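Local coordinates for AclR protein (Streptomyces galilaeus, PDB 2GEY), which is a putative hydroxylase of the SnoaL-like family that probably acts in the biosynthesis of aromatic polyketide antibiotics, at residues A[73-84]-A[98-109]; A[84-92]-A[125-133]. One frame throughout, in Å; residues are numbered along the deposited sequence.

Contact 1: A[73-84]-A[98-109]; sequences DRVALRITVTAT and RVSWHLVEELRF
Strands 74-84 and 98-109 form an antiparallel pair in the curved sheet of the alpha+beta barrel, the fold of the NTF2 clan to which SnoaL-like proteins belong. Val-75, Leu-77, Ile-79, Val-81 and Ala-83 occupy hydrogen-bonded pairs with Leu-107, Glu-105, Leu-103, Trp-101 and Val-99, and their side chains share one face. Here Val-81 lies over the Trp-101 indole in a CH-pi contact, CG1 standing 3.6 Å from the centroid of the six-membered ring, 20° off its normal. With chi1 of 65°, Trp-101 holds CG between its backbone N and carbonyl carbon, which lays the ring beneath the valine. Ile-79 CD1 comes 3.5 Å from Glu-105 OE1. That oxygen also hydrogen-bonds to a glycerol, probably from the crystallisation liquor, and OE2 makes a weak hydrogen bond to His-117.

The other face carries most of the polar side chains, with Ala-76 and Val-104 among them. His-102 ND1 donates to Thr-80 OG1 (3.1 Å), which is tilted out of the imidazole plane, and the same hydroxyl binds Asp-39 of the second subunit. A bend at chi3 (-72°) turns the Arg-74 guanidinium to Glu-106, with NH1 3.0 Å from OE2; the oxygen lies near the guanidinium plane but is approached from above the carboxylate. OE1 of Glu-106 is taken by Arg-78 and Ser-67 of the second subunit. At the ends, Arg-98 NH1 donates, virtually in the guanidinium plane, to Thr-84 OG1 (3.2 Å), which also hydrogen-bonds to Asp-60; Asp-73 OD2 makes a salt bridge with Arg-108 NH1 through a weak hydrogen bond (3.3 Å), while Arg-108 NE pairs with Glu-116.

With each carboxylate oxygen of Glu-106 paired to an arginine, one from either subunit, the acid is probably held ionised and ties this strand pair into the dimer interface.

Contact 2: A[84-92]-A[125-133]; sequences THQGEFMGV and PLLVRLGKL
Leu-130 meets two rings: its CD1 sits at the edge of Phe-89, near the ring plane and 3.8 Å from Phe-89 CD2, whereas its CD2 approaches the imidazole obliquely, 3.3 Å from His-85 ND1. Phe-58 meets both rings, edge-to-face with Phe-89, and the backbone N of Phe-89 lies at the His-85 edge. The contact packs the loop after strand 74-84 against the C-terminal end of helix 124-129, which closes in a Schellman motif with Gly-131 at positive phi. On the loop side, a type I' turn from Phe-89 to Val-92 places Met-90 and Val-92 against that helix end.

Leu-130 is thus shared by four loop side chains, its two methyls parting toward different rings. Val-92 packs beside it, CG1 4.0 Å from Leu-130 CD2, and Leu-126 adds its CD2 obliquely to the Phe-89 ring at CE2 (3.9 Å). His-85 ND1, buried against the leucine methyl, has no polar partner in the model. Met-90 curls at chi3 (-46°), bringing CE between Leu-127 CD2 (3.4 Å) and Leu-130 CD1 (3.2 Å); both approaches are tighter than usual, and the second is short enough to be doubtful in detail. Beyond the methionine, Lys-132 folds back over the turn, its chain bent at chi2 and chi4, and NZ makes a weak hydrogen bond of 3.3 Å to the carbonyl O of Met-90.

In the fold
Contact 1 is centred about 5 Å from the centre of the chain and contact 2, toward one end of the barrel, about 14 Å from it, their centres lying about 19 Å apart. Thr-84 belongs to both, since segment 84-92 continues directly from strand 74-84. The order along the chain is 73-84, 84-92, 98-109 and 125-133, so the two contacts interleave, and strand 113-122 leads from 98-109 into helix 124-129. Leu-126 joins them, packing on Val-99 and on Trp-101. Contact 1 touches the second subunit through the face bearing Thr-80 and Glu-106, while segment 125-133 packs on it with Leu-127 and Lys-132 against its Leu-133, so both contacts border on the dimer interface.

Contact 1: A[73-84]-A[98-109]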
loop_
_atom_site.group_PDB
_atom_site.type_symbol
_atom_site.label_atom_id
_atom_site.label_comp_id
_atom_site.label_asym_id
_atom_site.label_seq_id
_atom_site.Cartn_x
_atom_site.Cartn_y
_atom_site.Cartn_z
ATOM N N ASP A 73 -0.614 19.106 10.389
ATOM C CA ASP A 73 -1.575 18.506 11.332
ATOM C C ASP A 73 -1.827 17.012 11.076
ATOM O O ASP A 73 -2.771 16.431 11.637
ATOM C CB ASP A 73 -2.902 19.289 11.314
ATOM C CG ASP A 73 -3.482 19.476 9.906
ATOM O OD1 ASP A 73 -2.900 18.988 8.909
ATOM O OD2 ASP A 73 -4.537 20.152 9.796
ATOM N N ARG A 74 -0.968 16.392 10.265
ATOM C CA ARG A 74 -1.141 15.007 9.872
ATOM C C ARG A 74 -0.050 14.082 10.412
ATOM O O ARG A 74 1.080 14.505 10.667
ATOM C CB ARG A 74 -1.177 14.909 8.349
ATOM C CG ARG A 74 -2.414 15.525 7.729
ATOM C CD ARG A 74 -2.413 15.392 6.213
ATOM N NE ARG A 74 -1.423 16.273 5.597
ATOM C CZ ARG A 74 -0.450 15.904 4.753
ATOM N NH1 ARG A 74 -0.288 14.649 4.364
ATOM N NH2 ARG A 74 0.372 16.827 4.284
ATOM N N VAL A 75 -0.414 12.811 10.556
ATOM C CA VAL A 75 0.515 11.746 10.910
ATOM C C VAL A 75 0.197 10.549 10.010
ATOM O O VAL A 75 -0.980 10.288 9.732
ATOM C CB VAL A 75 0.374 11.328 12.387
ATOM C CG1 VAL A 75 1.408 10.245 12.744
ATOM C CG2 VAL A 75 0.512 12.535 13.313
ATOM N N ALA A 76 1.231 9.844 9.554
ATOM C CA ALA A 76 1.065 8.612 8.774
ATOM C C ALA A 76 1.905 7.493 9.391
ATOM O O ALA A 76 3.068 7.709 9.765
ATOM C CB ALA A 76 1.473 8.830 7.326
ATOM N N LEU A 77 1.313 6.307 9.482
ATOM C CA LEU A 77 1.962 5.147 10.074
ATOM C C LEU A 77 1.915 4.021 9.069
ATOM O O LEU A 77 0.841 3.705 8.551
ATOM C CB LEU A 77 1.242 4.687 11.336
ATOM C CG LEU A 77 1.198 5.723 12.465
ATOM C CD1 LEU A 77 -0.026 6.604 12.313
ATOM C CD2 LEU A 77 1.176 5.029 13.799
ATOM N N ARG A 78 3.065 3.426 8.806
ATOM C CA ARG A 78 3.146 2.210 8.013
ATOM C C ARG A 78 3.227 1.057 9.011
ATOM O O ARG A 78 4.152 0.990 9.830
ATOM C CB ARG A 78 4.370 2.237 7.095
ATOM C CG ARG A 78 4.493 0.990 6.219
ATOM C CD ARG A 78 5.457 1.183 5.056
ATOM N NE ARG A 78 6.754 1.700 5.492
ATOM C CZ ARG A 78 7.752 0.955 5.956
ATOM N NH1 ARG A 78 7.645 -0.352 6.050
ATOM N NH2 ARG A 78 8.878 1.531 6.320
ATOM N N ILE A 79 2.255 0.158 8.921
ATOM C CA ILE A 79 2.018 -0.852 9.938
ATOM C C ILE A 79 1.932 -2.245 9.319
ATOM O O ILE A 79 1.317 -2.422 8.267
ATOM C CB ILE A 79 0.702 -0.548 10.681
ATOM C CG1 ILE A 79 0.836 0.766 11.464
ATOM C CG2 ILE A 79 0.308 -1.703 11.606
ATOM C CD1 ILE A 79 -0.470 1.370 11.895
ATOM N N THR A 80 2.543 -3.218 9.989
ATOM C CA THR A 80 2.374 -4.624 9.660
ATOM C C THR A 80 1.554 -5.271 10.766
ATOM O O THR A 80 1.865 -5.118 11.951
ATOM C CB THR A 80 3.732 -5.323 9.521
ATOM O OG1 THR A 80 4.447 -4.731 8.427
ATOM C CG2 THR A 80 3.555 -6.836 9.277
ATOM N N VAL A 81 0.492 -5.962 10.370
ATOM C CA VAL A 81 -0.365 -6.675 11.311
ATOM C C VAL A 81 -0.058 -8.160 11.234
ATOM O O VAL A 81 0.081 -8.711 10.137
ATOM C CB VAL A 81 -1.860 -6.457 11.007
ATOM C CG1 VAL A 81 -2.725 -7.171 12.051
ATOM C CG2 VAL A 81 -2.184 -4.969 10.967
ATOM N N THR A 82 0.061 -8.796 12.396
ATOM C CA THR A 82 0.192 -10.251 12.478
ATOM C C THR A 82 -0.824 -10.790 13.468
ATOM O O THR A 82 -1.138 -10.136 14.457
ATOM C CB THR A 82 1.607 -10.691 12.881
ATOM O OG1 THR A 82 1.974 -10.100 14.130
ATOM C CG2 THR A 82 2.613 -10.275 11.819
ATOM N N ALA A 83 -1.342 -11.980 13.191
ATOM C CA ALA A 83 -2.373 -12.566 14.027
ATOM C C ALA A 83 -2.539 -14.042 13.722
ATOM O O ALA A 83 -1.909 -14.574 12.808
ATOM C CB ALA A 83 -3.692 -11.851 13.792
ATOM N N THR A 84 -3.412 -14.681 14.493
ATOM C CA THR A 84 -3.866 -16.036 14.199
ATOM C C THR A 84 -5.325 -15.954 13.756
ATOM O O THR A 84 -6.107 -15.179 14.313
ATOM C CB THR A 84 -3.759 -16.941 15.439
ATOM O OG1 THR A 84 -2.498 -16.722 16.076
ATOM C CG2 THR A 84 -3.848 -18.382 15.043
ATOM N N ARG A 98 -1.295 -18.659 11.267
ATOM C CA ARG A 98 -0.756 -17.310 11.382
ATOM C C ARG A 98 -0.949 -16.565 10.066
ATOM O O ARG A 98 -0.737 -17.121 8.984
ATOM C CB ARG A 98 0.726 -17.334 11.746
ATOM C CG ARG A 98 1.023 -17.915 13.116
ATOM C CD ARG A 98 0.535 -16.998 14.237
ATOM N NE ARG A 98 1.373 -15.808 14.340
ATOM C CZ ARG A 98 1.092 -14.730 15.072
ATOM N NH1 ARG A 98 -0.032 -14.648 15.784
ATOM N NH2 ARG A 98 1.954 -13.724 15.084
ATOM N N VAL A 99 -1.330 -15.296 10.169
ATOM C CA VAL A 99 -1.580 -14.462 9.012
ATOM C C VAL A 99 -0.917 -13.112 9.221
ATOM O O VAL A 99 -0.532 -12.771 10.345
ATOM C CB VAL A 99 -3.093 -14.263 8.752
ATOM C CG1 VAL A 99 -3.790 -15.614 8.535
ATOM C CG2 VAL A 99 -3.763 -13.480 9.892
ATOM N N SER A 100 -0.798 -12.363 8.131
ATOM C CA SER A 100 -0.255 -11.013 8.157
ATOM C C SER A 100 -0.870 -10.147 7.062
ATOM O O SER A 100 -1.361 -10.648 6.034
ATOM C CB SER A 100 1.271 -11.040 8.002
ATOM O OG SER A 100 1.636 -11.522 6.713
ATOM N N TRP A 101 -0.846 -8.841 7.289
ATOM C CA TRP A 101 -1.135 -7.888 6.243
ATOM C C TRP A 101 -0.454 -6.561 6.558
ATOM O O TRP A 101 0.221 -6.430 7.582
ATOM C CB TRP A 101 -2.650 -7.755 5.987
ATOM C CG TRP A 101 -3.474 -7.190 7.085
ATOM C CD1 TRP A 101 -3.850 -5.892 7.237
ATOM C CD2 TRP A 101 -4.083 -7.913 8.159
ATOM N NE1 TRP A 101 -4.636 -5.752 8.349
ATOM C CE2 TRP A 101 -4.802 -6.980 8.932
ATOM C CE3 TRP A 101 -4.092 -9.260 8.540
ATOM C CZ2 TRP A 101 -5.523 -7.349 10.070
ATOM C CZ3 TRP A 101 -4.795 -9.624 9.668
ATOM C CH2 TRP A 101 -5.504 -8.669 10.423
ATOM N N HIS A 102 -0.583 -5.612 5.646
ATOM C CA HIS A 102 0.185 -4.374 5.714
ATOM C C HIS A 102 -0.734 -3.233 5.388
ATOM O O HIS A 102 -1.632 -3.369 4.560
ATOM C CB HIS A 102 1.348 -4.422 4.722
ATOM C CG HIS A 102 2.175 -5.662 4.843
ATOM N ND1 HIS A 102 3.224 -5.773 5.730
ATOM C CD2 HIS A 102 2.071 -6.865 4.229
ATOM C CE1 HIS A 102 3.741 -6.985 5.643
ATOM N NE2 HIS A 102 3.065 -7.666 4.734
ATOM N N LEU A 103 -0.533 -2.101 6.044
ATOM C CA LEU A 103 -1.361 -0.937 5.775
ATOM C C LEU A 103 -0.624 0.348 6.090
ATOM O O LEU A 103 0.367 0.335 6.812
ATOM C CB LEU A 103 -2.651 -1.024 6.591
ATOM C CG LEU A 103 -2.462 -1.177 8.107
ATOM C CD1 LEU A 103 -2.570 0.157 8.797
ATOM C CD2 LEU A 103 -3.463 -2.155 8.692
ATOM N N VAL A 104 -1.126 1.442 5.536
ATOM C CA VAL A 104 -0.715 2.770 5.933
ATOM C C VAL A 104 -1.976 3.480 6.401
ATOM O O VAL A 104 -3.005 3.473 5.714
ATOM C CB VAL A 104 -0.025 3.560 4.797
ATOM C CG1 VAL A 104 0.227 5.016 5.231
ATOM C CG2 VAL A 104 1.274 2.888 4.406
ATOM N N GLU A 105 -1.907 4.071 7.590
ATOM C CA GLU A 105 -2.986 4.899 8.102
ATOM C C GLU A 105 -2.506 6.333 8.134
ATOM O O GLU A 105 -1.399 6.597 8.588
ATOM C CB GLU A 105 -3.371 4.471 9.515
ATOM C CG GLU A 105 -4.020 3.099 9.543
ATOM C CD GLU A 105 -4.598 2.732 10.880
ATOM O OE1 GLU A 105 -3.864 2.097 11.679
ATOM O OE2 GLU A 105 -5.790 3.052 11.132
ATOM N N GLU A 106 -3.347 7.249 7.667
ATOM C CA GLU A 106 -3.041 8.665 7.707
ATOM C C GLU A 106 -4.145 9.340 8.498
ATOM O O GLU A 106 -5.324 9.077 8.265
ATOM C CB GLU A 106 -2.919 9.234 6.292
ATOM C CG GLU A 106 -2.492 10.693 6.229
ATOM C CD GLU A 106 -2.396 11.230 4.814
ATOM O OE1 GLU A 106 -2.441 10.436 3.840
ATOM O OE2 GLU A 106 -2.255 12.464 4.673
ATOM N N LEU A 107 -3.753 10.216 9.421
ATOM C CA LEU A 107 -4.687 10.878 10.326
ATOM C C LEU A 107 -4.441 12.378 10.332
ATOM O O LEU A 107 -3.293 12.816 10.326
ATOM C CB LEU A 107 -4.519 10.344 11.752
ATOM C CG LEU A 107 -4.772 8.857 12.020
ATOM C CD1 LEU A 107 -4.593 8.581 13.498
ATOM C CD2 LEU A 107 -6.153 8.421 11.562
ATOM N N ARG A 108 -5.519 13.158 10.337
ATOM C CA ARG A 108 -5.427 14.609 10.485
ATOM C C ARG A 108 -6.114 14.998 11.791
ATOM O O ARG A 108 -7.226 14.532 12.077
ATOM C CB ARG A 108 -6.067 15.347 9.300
ATOM C CG ARG A 108 -5.822 16.857 9.352
ATOM C CD ARG A 108 -6.265 17.556 8.100
ATOM N NE ARG A 108 -7.710 17.715 8.050
ATOM C CZ ARG A 108 -8.392 18.692 8.647
ATOM N NH1 ARG A 108 -7.790 19.607 9.402
ATOM N NH2 ARG A 108 -9.708 18.743 8.502
ATOM N N PHE A 109 -5.452 15.863 12.562
ATOM C CA PHE A 109 -5.910 16.264 13.894
ATOM C C PHE A 109 -6.409 17.695 13.925
ATOM O O PHE A 109 -5.853 18.564 13.256
ATOM C CB PHE A 109 -4.762 16.169 14.903
ATOM C CG PHE A 109 -4.405 14.762 15.286
ATOM C CD1 PHE A 109 -3.634 13.977 14.438
ATOM C CD2 PHE A 109 -4.844 14.224 16.495
ATOM C CE1 PHE A 109 -3.314 12.671 14.779
ATOM C CE2 PHE A 109 -4.516 12.925 16.849
ATOM C CZ PHE A 109 -3.754 12.148 15.982
HETATM O O HOH W 1 -5.821 20.967 12.030
HETATM O O HOH W 2 1.758 -11.197 16.523
#

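Contact 2: A[84-92]-A[125-133]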
loop_
_atom_site.group_PDB
_atom_site.type_symbol
_atom_site.label_atom_id
_atom_site.label_comp_id
_atom_site.label_asym_id
_atom_site.label_seq_id
_atom_site.Cartn_x
_atom_site.Cartn_y
_atom_site.Cartn_z
ATOM N N THR A 84 -3.412 -14.681 14.493
ATOM C CA THR A 84 -3.866 -16.036 14.199
ATOM C C THR A 84 -5.325 -15.954 13.756
ATOM O O THR A 84 -6.107 -15.179 14.313
ATOM C CB THR A 84 -3.759 -16.941 15.439
ATOM O OG1 THR A 84 -2.498 -16.722 16.076
ATOM C CG2 THR A 84 -3.848 -18.382 15.043
ATOM N N HIS A 85 -5.690 -16.761 12.763
ATOM C CA HIS A 85 -7.056 -16.781 12.253
ATOM C C HIS A 85 -7.905 -17.705 13.129
ATOM O O HIS A 85 -7.902 -18.927 12.949
ATOM C CB HIS A 85 -7.084 -17.222 10.780
ATOM C CG HIS A 85 -8.446 -17.165 10.158
ATOM N ND1 HIS A 85 -8.809 -17.945 9.080
ATOM C CD2 HIS A 85 -9.537 -16.429 10.474
ATOM C CE1 HIS A 85 -10.064 -17.684 8.755
ATOM N NE2 HIS A 85 -10.531 -16.775 9.591
ATOM N N GLN A 86 -8.615 -17.099 14.082
ATOM C CA GLN A 86 -9.381 -17.830 15.095
ATOM C C GLN A 86 -10.895 -17.716 14.923
ATOM O O GLN A 86 -11.636 -18.534 15.475
ATOM C CB GLN A 86 -9.022 -17.334 16.502
ATOM C CG GLN A 86 -7.548 -17.428 16.882
ATOM C CD GLN A 86 -7.049 -18.850 17.114
ATOM O OE1 GLN A 86 -5.870 -19.055 17.412
ATOM N NE2 GLN A 86 -7.932 -19.832 16.987
ATOM N N GLY A 87 -11.361 -16.714 14.181
ATOM C CA GLY A 87 -12.796 -16.544 13.918
ATOM C C GLY A 87 -13.085 -16.432 12.435
ATOM O O GLY A 87 -12.202 -16.081 11.657
ATOM N N GLU A 88 -14.320 -16.740 12.035
ATOM C CA GLU A 88 -14.690 -16.668 10.625
ATOM C C GLU A 88 -14.410 -15.269 10.074
ATOM O O GLU A 88 -14.678 -14.260 10.726
ATOM C CB GLU A 88 -16.158 -17.056 10.400
ATOM C CG GLU A 88 -16.506 -17.327 8.929
ATOM C CD GLU A 88 -17.965 -17.697 8.708
ATOM O OE1 GLU A 88 -18.565 -17.198 7.731
ATOM O OE2 GLU A 88 -18.510 -18.507 9.487
ATOM N N PHE A 89 -13.846 -15.226 8.869
ATOM C CA PHE A 89 -13.520 -13.971 8.213
ATOM C C PHE A 89 -13.687 -14.106 6.705
ATOM O O PHE A 89 -13.186 -15.058 6.106
ATOM C CB PHE A 89 -12.087 -13.553 8.548
ATOM C CG PHE A 89 -11.774 -12.137 8.174
ATOM C CD1 PHE A 89 -12.384 -11.083 8.840
ATOM C CD2 PHE A 89 -10.885 -11.851 7.155
ATOM C CE1 PHE A 89 -12.106 -9.772 8.497
ATOM C CE2 PHE A 89 -10.600 -10.539 6.803
ATOM C CZ PHE A 89 -11.209 -9.497 7.478
ATOM N N MET A 90 -14.395 -13.148 6.107
ATOM C CA MET A 90 -14.716 -13.154 4.674
ATOM C C MET A 90 -15.296 -14.489 4.210
ATOM O O MET A 90 -14.984 -14.965 3.119
ATOM C CB MET A 90 -13.480 -12.818 3.844
ATOM C CG MET A 90 -12.834 -11.502 4.196
ATOM S SD MET A 90 -11.513 -11.031 3.066
ATOM C CE MET A 90 -10.591 -12.545 2.910
ATOM N N GLY A 91 -16.133 -15.090 5.051
ATOM C CA GLY A 91 -16.770 -16.360 4.740
ATOM C C GLY A 91 -15.881 -17.585 4.879
ATOM O O GLY A 91 -16.309 -18.691 4.565
ATOM N N VAL A 92 -14.653 -17.403 5.359
ATOM C CA VAL A 92 -13.711 -18.510 5.510
ATOM C C VAL A 92 -13.626 -18.937 6.971
ATOM O O VAL A 92 -13.356 -18.115 7.845
ATOM C CB VAL A 92 -12.307 -18.112 5.015
ATOM C CG1 VAL A 92 -11.320 -19.265 5.193
ATOM C CG2 VAL A 92 -12.376 -17.678 3.567
ATOM N N PRO A 125 -1.468 -10.761 1.306
ATOM C CA PRO A 125 -0.953 -11.954 1.991
ATOM C C PRO A 125 -2.036 -12.698 2.774
ATOM O O PRO A 125 -2.013 -13.930 2.854
ATOM C CB PRO A 125 0.103 -11.396 2.961
ATOM C CG PRO A 125 0.325 -9.999 2.575
ATOM C CD PRO A 125 -0.877 -9.522 1.845
ATOM N N LEU A 126 -2.974 -11.951 3.346
ATOM C CA LEU A 126 -4.092 -12.553 4.059
ATOM C C LEU A 126 -5.028 -13.267 3.096
ATOM O O LEU A 126 -5.509 -14.369 3.384
ATOM C CB LEU A 126 -4.864 -11.489 4.845
ATOM C CG LEU A 126 -6.087 -11.968 5.635
ATOM C CD1 LEU A 126 -5.696 -13.026 6.658
ATOM C CD2 LEU A 126 -6.762 -10.791 6.320
ATOM N N LEU A 127 -5.289 -12.643 1.950
ATOM C CA LEU A 127 -6.154 -13.256 0.941
ATOM C C LEU A 127 -5.594 -14.589 0.447
ATOM O O LEU A 127 -6.358 -15.525 0.191
ATOM C CB LEU A 127 -6.397 -12.305 -0.231
ATOM C CG LEU A 127 -7.209 -11.048 0.102
ATOM C CD1 LEU A 127 -7.063 -10.012 -1.010
ATOM C CD2 LEU A 127 -8.675 -11.381 0.348
ATOM N N VAL A 128 -4.271 -14.678 0.336
ATOM C CA VAL A 128 -3.617 -15.938 -0.011
ATOM C C VAL A 128 -3.838 -16.982 1.095
ATOM O O VAL A 128 -4.204 -18.124 0.806
ATOM C CB VAL A 128 -2.111 -15.731 -0.293
ATOM C CG1 VAL A 128 -1.401 -17.070 -0.492
ATOM C CG2 VAL A 128 -1.931 -14.863 -1.520
ATOM N N ARG A 129 -3.634 -16.584 2.352
ATOM C CA ARG A 129 -3.805 -17.491 3.494
ATOM C C ARG A 129 -5.233 -17.999 3.631
ATOM O O ARG A 129 -5.458 -19.145 4.042
ATOM C CB ARG A 129 -3.380 -16.815 4.799
ATOM C CG ARG A 129 -1.885 -16.692 4.969
ATOM C CD ARG A 129 -1.214 -18.038 5.245
ATOM N NE ARG A 129 -0.008 -18.155 4.428
ATOM C CZ ARG A 129 0.137 -18.911 3.337
ATOM N NH1 ARG A 129 -0.835 -19.705 2.893
ATOM N NH2 ARG A 129 1.295 -18.882 2.690
ATOM N N LEU A 130 -6.195 -17.154 3.279
ATOM C CA LEU A 130 -7.598 -17.533 3.325
ATOM C C LEU A 130 -8.077 -18.247 2.063
ATOM O O LEU A 130 -9.252 -18.606 1.976
ATOM C CB LEU A 130 -8.464 -16.302 3.575
ATOM C CG LEU A 130 -8.231 -15.643 4.933
ATOM C CD1 LEU A 130 -9.148 -14.477 5.087
ATOM C CD2 LEU A 130 -8.430 -16.613 6.073
ATOM N N GLY A 131 -7.181 -18.438 1.093
ATOM C CA GLY A 131 -7.492 -19.186 -0.119
ATOM C C GLY A 131 -8.269 -18.413 -1.170
ATOM O O GLY A 131 -8.811 -19.013 -2.109
ATOM N N LYS A 132 -8.328 -17.092 -1.025
ATOM C CA LYS A 132 -9.040 -16.240 -1.978
ATOM C C LYS A 132 -8.182 -15.963 -3.203
ATOM O O LYS A 132 -8.705 -15.658 -4.277
ATOM C CB LYS A 132 -9.426 -14.911 -1.332
ATOM C CG LYS A 132 -10.332 -15.031 -0.118
ATOM C CD LYS A 132 -11.695 -15.590 -0.490
ATOM C CE LYS A 132 -12.731 -15.289 0.582
ATOM N NZ LYS A 132 -12.992 -13.824 0.680
ATOM N N LEU A 133 -6.864 -16.022 -3.017
ATOM C CA LEU A 133 -5.905 -15.923 -4.111
ATOM C C LEU A 133 -4.986 -17.136 -4.089
ATOM O O LEU A 133 -4.720 -17.693 -3.028
ATOM C CB LEU A 133 -5.061 -14.659 -3.976
ATOM C CG LEU A 133 -5.818 -13.335 -4.034
ATOM C CD1 LEU A 133 -4.883 -12.191 -3.705
ATOM C CD2 LEU A 133 -6.460 -13.135 -5.399
#